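Local coordinates for RickCE (Rickettsia bellii, PDB 5HAM), which probably acts as a bacterial effector protease of the CE clan that removes ubiquitin from its conjugates, the chain here being a piece that includes the catalytic domain, at residues T19-E24 against A247-D252; K126-N131 against N159-T164. All blocks are in the same frame, centred on the assembly; numbering follows the deposited sequence.

Contact 1 (T19-E24 against A247-D252); sequences TAQLDE and AQILTD
The carboxamide of Gln-21 has the end methyl of Ile-249 on one face: CD1 stands 3.4 Å from Gln-21 CD, almost straight above it. From there the methyl reaches Gln-21 OE1 at 3.5 Å and Gln-21 NE2 at 3.7 Å, so it sits over the amide face, near its middle, and not at an edge. Both side chains are drawn out to meet this way. Gln-21 is extended beyond CG, and chi3 (-75°) turns its amide plane out of the line of the chain, presenting a face to the methyl. Ile-249 carries CD1 outward on an equally extended chain (chi2 169°); the two cross at about a right angle. Beside this, the branch methyl CG2 of Ile-249 rests on Ala-20 CB at 3.9 Å, an apolar touch at the end of helix 11-20. No hydrogen bond joins the segments. Around them, Gln-21 also touches Val-216 and Ile-220 of helix 211-223, its backbone O accepts a bond from Lys-224 NZ, and Ile-249 leans on Leu-17 too. The arrangement is a surface contact between the C-terminal end of helix 11-20, with the residue that follows it, and helix 238-251, an isoleucine methyl packed over an amide face at the periphery of this CE-clan protease.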
loop_
_atom_site.group_PDB
_atom_site.type_symbol
_atom_site.label_atom_id
_atom_site.label_comp_id
_atom_site.label_asym_id
_atom_site.label_seq_id
_atom_site.Cartn_x
_atom_site.Cartn_y
_atom_site.Cartn_z
ATOM N N THR A 19 16.957 1.902 -1.431
ATOM C CA THR A 19 18.022 2.897 -1.438
ATOM C C THR A 19 19.426 2.277 -1.369
ATOM O O THR A 19 20.340 2.710 -2.070
ATOM C CB THR A 19 17.814 3.891 -0.289
ATOM O OG1 THR A 19 16.649 4.670 -0.572
ATOM C CG2 THR A 19 19.000 4.817 -0.142
ATOM N N ALA A 20 19.582 1.245 -0.545
ATOM C CA ALA A 20 20.870 0.577 -0.392
ATOM C C ALA A 20 21.290 -0.199 -1.641
ATOM O O ALA A 20 22.479 -0.381 -1.905
ATOM C CB ALA A 20 20.844 -0.345 0.816
ATOM N N GLN A 21 20.316 -0.652 -2.417
ATOM C CA GLN A 21 20.628 -1.475 -3.567
ATOM C C GLN A 21 20.409 -0.755 -4.894
ATOM O O GLN A 21 20.419 -1.386 -5.951
ATOM C CB GLN A 21 19.815 -2.759 -3.523
ATOM C CG GLN A 21 20.386 -3.810 -2.584
ATOM C CD GLN A 21 19.493 -5.031 -2.514
ATOM O OE1 GLN A 21 18.437 -4.996 -1.883
ATOM N NE2 GLN A 21 19.898 -6.114 -3.176
ATOM N N LEU A 22 20.205 0.557 -4.834
ATOM C CA LEU A 22 20.008 1.350 -6.042
ATOM C C LEU A 22 20.886 2.604 -6.074
ATOM O O LEU A 22 20.866 3.404 -5.145
ATOM C CB LEU A 22 18.534 1.745 -6.183
ATOM C CG LEU A 22 17.580 0.640 -6.640
ATOM C CD1 LEU A 22 16.115 1.066 -6.531
ATOM C CD2 LEU A 22 17.911 0.223 -8.058
ATOM N N ASP A 23 21.649 2.761 -7.153
ATOM C CA ASP A 23 22.437 3.972 -7.412
ATOM C C ASP A 23 21.546 5.218 -7.529
ATOM O O ASP A 23 20.788 5.369 -8.498
ATOM C CB ASP A 23 23.243 3.777 -8.697
ATOM C CG ASP A 23 24.090 4.987 -9.056
ATOM O OD1 ASP A 23 24.216 5.906 -8.219
ATOM O OD2 ASP A 23 24.638 5.010 -10.183
ATOM N N GLU A 24 21.662 6.113 -6.550
ATOM C CA GLU A 24 20.766 7.272 -6.446
ATOM C C GLU A 24 20.938 8.253 -7.603
ATOM O O GLU A 24 20.033 9.009 -7.916
ATOM C CB GLU A 24 20.935 7.987 -5.100
ATOM N N ALA A 247 18.203 -8.874 5.545
ATOM C CA ALA A 247 18.651 -8.585 6.905
ATOM C C ALA A 247 20.153 -8.238 6.958
ATOM O O ALA A 247 20.541 -7.322 7.683
ATOM C CB ALA A 247 18.286 -9.720 7.869
ATOM N N GLN A 248 20.973 -8.940 6.166
ATOM C CA GLN A 248 22.406 -8.637 6.035
ATOM C C GLN A 248 22.648 -7.230 5.493
ATOM O O GLN A 248 23.477 -6.493 6.016
ATOM C CB GLN A 248 23.112 -9.601 5.079
ATOM C CG GLN A 248 22.883 -11.091 5.267
ATOM C CD GLN A 248 23.842 -11.920 4.400
ATOM O OE1 GLN A 248 25.060 -11.860 4.589
ATOM N NE2 GLN A 248 23.298 -12.677 3.435
ATOM N N ILE A 249 21.955 -6.877 4.414
ATOM C CA ILE A 249 22.064 -5.540 3.843
ATOM C C ILE A 249 21.684 -4.503 4.894
ATOM O O ILE A 249 22.377 -3.500 5.087
ATOM C CB ILE A 249 21.142 -5.393 2.634
ATOM C CG1 ILE A 249 21.561 -6.378 1.535
ATOM C CG2 ILE A 249 21.143 -3.957 2.120
ATOM C CD1 ILE A 249 20.554 -6.509 0.408
ATOM N N LEU A 250 20.583 -4.772 5.586
ATOM C CA LEU A 250 20.149 -3.935 6.689
ATOM C C LEU A 250 21.183 -3.917 7.803
ATOM O O LEU A 250 21.521 -2.853 8.305
ATOM C CB LEU A 250 18.817 -4.434 7.240
ATOM C CG LEU A 250 17.603 -4.177 6.354
ATOM C CD1 LEU A 250 16.380 -4.903 6.913
ATOM C CD2 LEU A 250 17.358 -2.673 6.211
ATOM N N THR A 251 21.669 -5.096 8.194
ATOM C CA THR A 251 22.668 -5.211 9.257
ATOM C C THR A 251 23.924 -4.440 8.883
ATOM O O THR A 251 24.554 -3.796 9.727
ATOM C CB THR A 251 23.024 -6.682 9.561
ATOM O OG1 THR A 251 21.963 -7.279 10.311
ATOM C CG2 THR A 251 24.310 -6.783 10.379
ATOM N N ASP A 252 24.263 -4.468 7.599
ATOM C CA ASP A 252 25.364 -3.660 7.096
ATOM C C ASP A 252 25.001 -2.172 7.059
ATOM O O ASP A 252 25.337 -1.484 6.095
ATOM C CB ASP A 252 25.814 -4.149 5.717
ATOM C CG ASP A 252 26.510 -5.504 5.776
ATOM O OD1 ASP A 252 27.310 -5.724 6.710
ATOM O OD2 ASP A 252 26.255 -6.350 4.890
#

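Contact 2 (K126-N131 against N159-T164); sequences KDIKDN and NQIILT
Ile-128 and Ile-161 make the tight part of this contact, meeting methyl to methyl with Ile-128 CD1 3.9 Å from Ile-161 CD1. Both residues are buried. In Ile-128 the CG1 branch sits between the backbone N and the carbonyl carbon (chi1 62°), which sends CD1 off the helix toward the strand; Ile-161 answers with a bent chain (chi2 -75°) that brings its own CD1 across. Tyr-154 of the neighbouring strand 147-155 touches both isoleucines, and Thr-125 and Leu-191 also lean on Ile-161. This is the last turn of helix 96-130 lying against the sheet, at the start of strand 160-166. That strand begins with a G1 beta bulge, in which Asn-159 and Gln-160 both face Asp-155 and Asn-159 takes a positive phi (50°), closing the hairpin with strand 147-155. Beside the bulge the packing is slack. Lys-129, partly exposed, passes its aliphatic CD no nearer than 4.4 Å to Asn-159 OD1, and the same carbon is 4.5 Å from Ile-161 CD1. Asn-159 OD1 is hydrogen-bonded to Tyr-154 OH. Just beyond the last turn of the helix, Asn-131 ND2 donates in its own amide plane to the anti lone pair of Asp-127 OD1 at 3.0 Å, while Asp-127 OD2 bonds Ser-28 OG of strand 27-34.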
loop_
_atom_site.group_PDB
_atom_site.type_symbol
_atom_site.label_atom_id
_atom_site.label_comp_id
_atom_site.label_asym_id
_atom_site.label_seq_id
_atom_site.Cartn_x
_atom_site.Cartn_y
_atom_site.Cartn_z
ATOM N N LYS A 126 8.585 13.415 -12.946
ATOM C CA LYS A 126 9.515 14.525 -13.127
ATOM C C LYS A 126 10.957 14.009 -13.093
ATOM O O LYS A 126 11.806 14.438 -13.880
ATOM C CB LYS A 126 9.286 15.621 -12.079
ATOM N N ASP A 127 11.215 13.066 -12.193
ATOM C CA ASP A 127 12.541 12.474 -12.061
ATOM C C ASP A 127 13.053 11.842 -13.350
ATOM O O ASP A 127 14.195 12.101 -13.761
ATOM C CB ASP A 127 12.572 11.446 -10.931
ATOM C CG ASP A 127 12.663 12.090 -9.582
ATOM O OD1 ASP A 127 12.932 13.311 -9.538
ATOM O OD2 ASP A 127 12.473 11.385 -8.568
ATOM N N ILE A 128 12.221 11.025 -13.993
ATOM C CA ILE A 128 12.674 10.317 -15.193
ATOM C C ILE A 128 12.587 11.171 -16.453
ATOM O O ILE A 128 13.283 10.913 -17.426
ATOM C CB ILE A 128 11.925 8.995 -15.402
ATOM C CG1 ILE A 128 10.428 9.258 -15.596
ATOM C CG2 ILE A 128 12.177 8.069 -14.215
ATOM C CD1 ILE A 128 9.577 8.003 -15.664
ATOM N N LYS A 129 11.751 12.203 -16.424
ATOM C CA LYS A 129 11.526 12.997 -17.618
ATOM C C LYS A 129 12.362 14.276 -17.636
ATOM O O LYS A 129 12.709 14.767 -18.702
ATOM C CB LYS A 129 10.044 13.304 -17.772
ATOM C CG LYS A 129 9.662 13.889 -19.100
ATOM C CD LYS A 129 8.202 13.585 -19.387
ATOM C CE LYS A 129 7.268 14.338 -18.462
ATOM N NZ LYS A 129 7.128 15.748 -18.921
ATOM N N ASP A 130 12.703 14.804 -16.464
ATOM C CA ASP A 130 13.433 16.074 -16.397
ATOM C C ASP A 130 14.765 16.019 -15.649
ATOM O O ASP A 130 15.652 16.828 -15.910
ATOM C CB ASP A 130 12.555 17.158 -15.778
ATOM C CG ASP A 130 11.342 17.480 -16.629
ATOM O OD1 ASP A 130 11.463 17.446 -17.873
ATOM O OD2 ASP A 130 10.267 17.757 -16.055
ATOM N N ASN A 131 14.911 15.072 -14.726
ATOM C CA ASN A 131 16.085 15.039 -13.849
ATOM C C ASN A 131 17.125 13.961 -14.172
ATOM O O ASN A 131 18.004 13.684 -13.358
ATOM C CB ASN A 131 15.657 14.930 -12.382
ATOM C CG ASN A 131 14.729 16.053 -11.961
ATOM O OD1 ASN A 131 14.760 17.143 -12.535
ATOM N ND2 ASN A 131 13.890 15.791 -10.961
ATOM N N ASN A 159 8.819 10.021 -26.367
ATOM C CA ASN A 159 8.160 10.821 -25.334
ATOM C C ASN A 159 7.086 9.992 -24.621
ATOM O O ASN A 159 5.916 10.371 -24.550
ATOM C CB ASN A 159 7.570 12.103 -25.927
ATOM C CG ASN A 159 7.063 13.041 -24.865
ATOM O OD1 ASN A 159 7.510 12.986 -23.721
ATOM N ND2 ASN A 159 6.106 13.894 -25.221
ATOM N N GLN A 160 7.506 8.841 -24.110
ATOM C CA GLN A 160 6.577 7.827 -23.652
ATOM C C GLN A 160 6.892 7.368 -22.238
ATOM O O GLN A 160 7.982 6.858 -21.976
ATOM C CB GLN A 160 6.647 6.632 -24.596
ATOM C CG GLN A 160 5.773 5.480 -24.181
ATOM C CD GLN A 160 4.325 5.880 -24.107
ATOM O OE1 GLN A 160 3.658 6.023 -25.130
ATOM N NE2 GLN A 160 3.826 6.079 -22.890
ATOM N N ILE A 161 5.939 7.560 -21.329
ATOM C CA ILE A 161 6.048 7.048 -19.963
ATOM C C ILE A 161 5.610 5.586 -19.895
ATOM O O ILE A 161 4.549 5.211 -20.392
ATOM C CB ILE A 161 5.193 7.862 -18.964
ATOM C CG1 ILE A 161 5.673 9.311 -18.867
ATOM C CG2 ILE A 161 5.276 7.252 -17.586
ATOM C CD1 ILE A 161 6.951 9.468 -18.078
ATOM N N ILE A 162 6.444 4.760 -19.280
ATOM C CA ILE A 162 6.151 3.343 -19.141
ATOM C C ILE A 162 6.190 2.940 -17.659
ATOM O O ILE A 162 7.183 3.166 -16.976
ATOM C CB ILE A 162 7.143 2.505 -20.005
ATOM C CG1 ILE A 162 7.074 2.958 -21.471
ATOM C CG2 ILE A 162 6.853 1.018 -19.893
ATOM C CD1 ILE A 162 8.048 2.267 -22.400
ATOM N N LEU A 163 5.087 2.383 -17.162
ATOM C CA LEU A 163 4.973 1.986 -15.756
ATOM C C LEU A 163 4.871 0.468 -15.626
ATOM O O LEU A 163 3.996 -0.159 -16.226
ATOM C CB LEU A 163 3.747 2.632 -15.106
ATOM C CG LEU A 163 3.579 4.147 -15.277
ATOM C CD1 LEU A 163 2.167 4.557 -14.944
ATOM C CD2 LEU A 163 4.570 4.918 -14.420
ATOM N N THR A 164 5.767 -0.115 -14.836
ATOM C CA THR A 164 5.817 -1.556 -14.676
ATOM C C THR A 164 5.456 -1.941 -13.253
ATOM O O THR A 164 6.038 -1.427 -12.296
ATOM C CB THR A 164 7.207 -2.070 -15.024
ATOM O OG1 THR A 164 7.518 -1.663 -16.353
ATOM C CG2 THR A 164 7.272 -3.580 -14.937
#

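The centres of contacts 1 and 2 are 24 Å apart, and their nearest atoms about 7 Å, so the two do not touch. Their centres lie about 21 and 22 Å from the centre of the chain. Strand 27-34 ties them together: Thr-19 and Leu-22 of contact 1 touch its Val-29, and Asp-127 of contact 2 bonds its Ser-28. Lys-133 makes a second bridge, its NZ bonded to Glu-24 O and its backbone to that of Asp-127. Contact 1 is a surface meeting of one helix with the end of another and the residue after it, remote in sequence, whereas contact 2 sets a helix on the sheet and includes a strand of the RickCE-like catalytic domain.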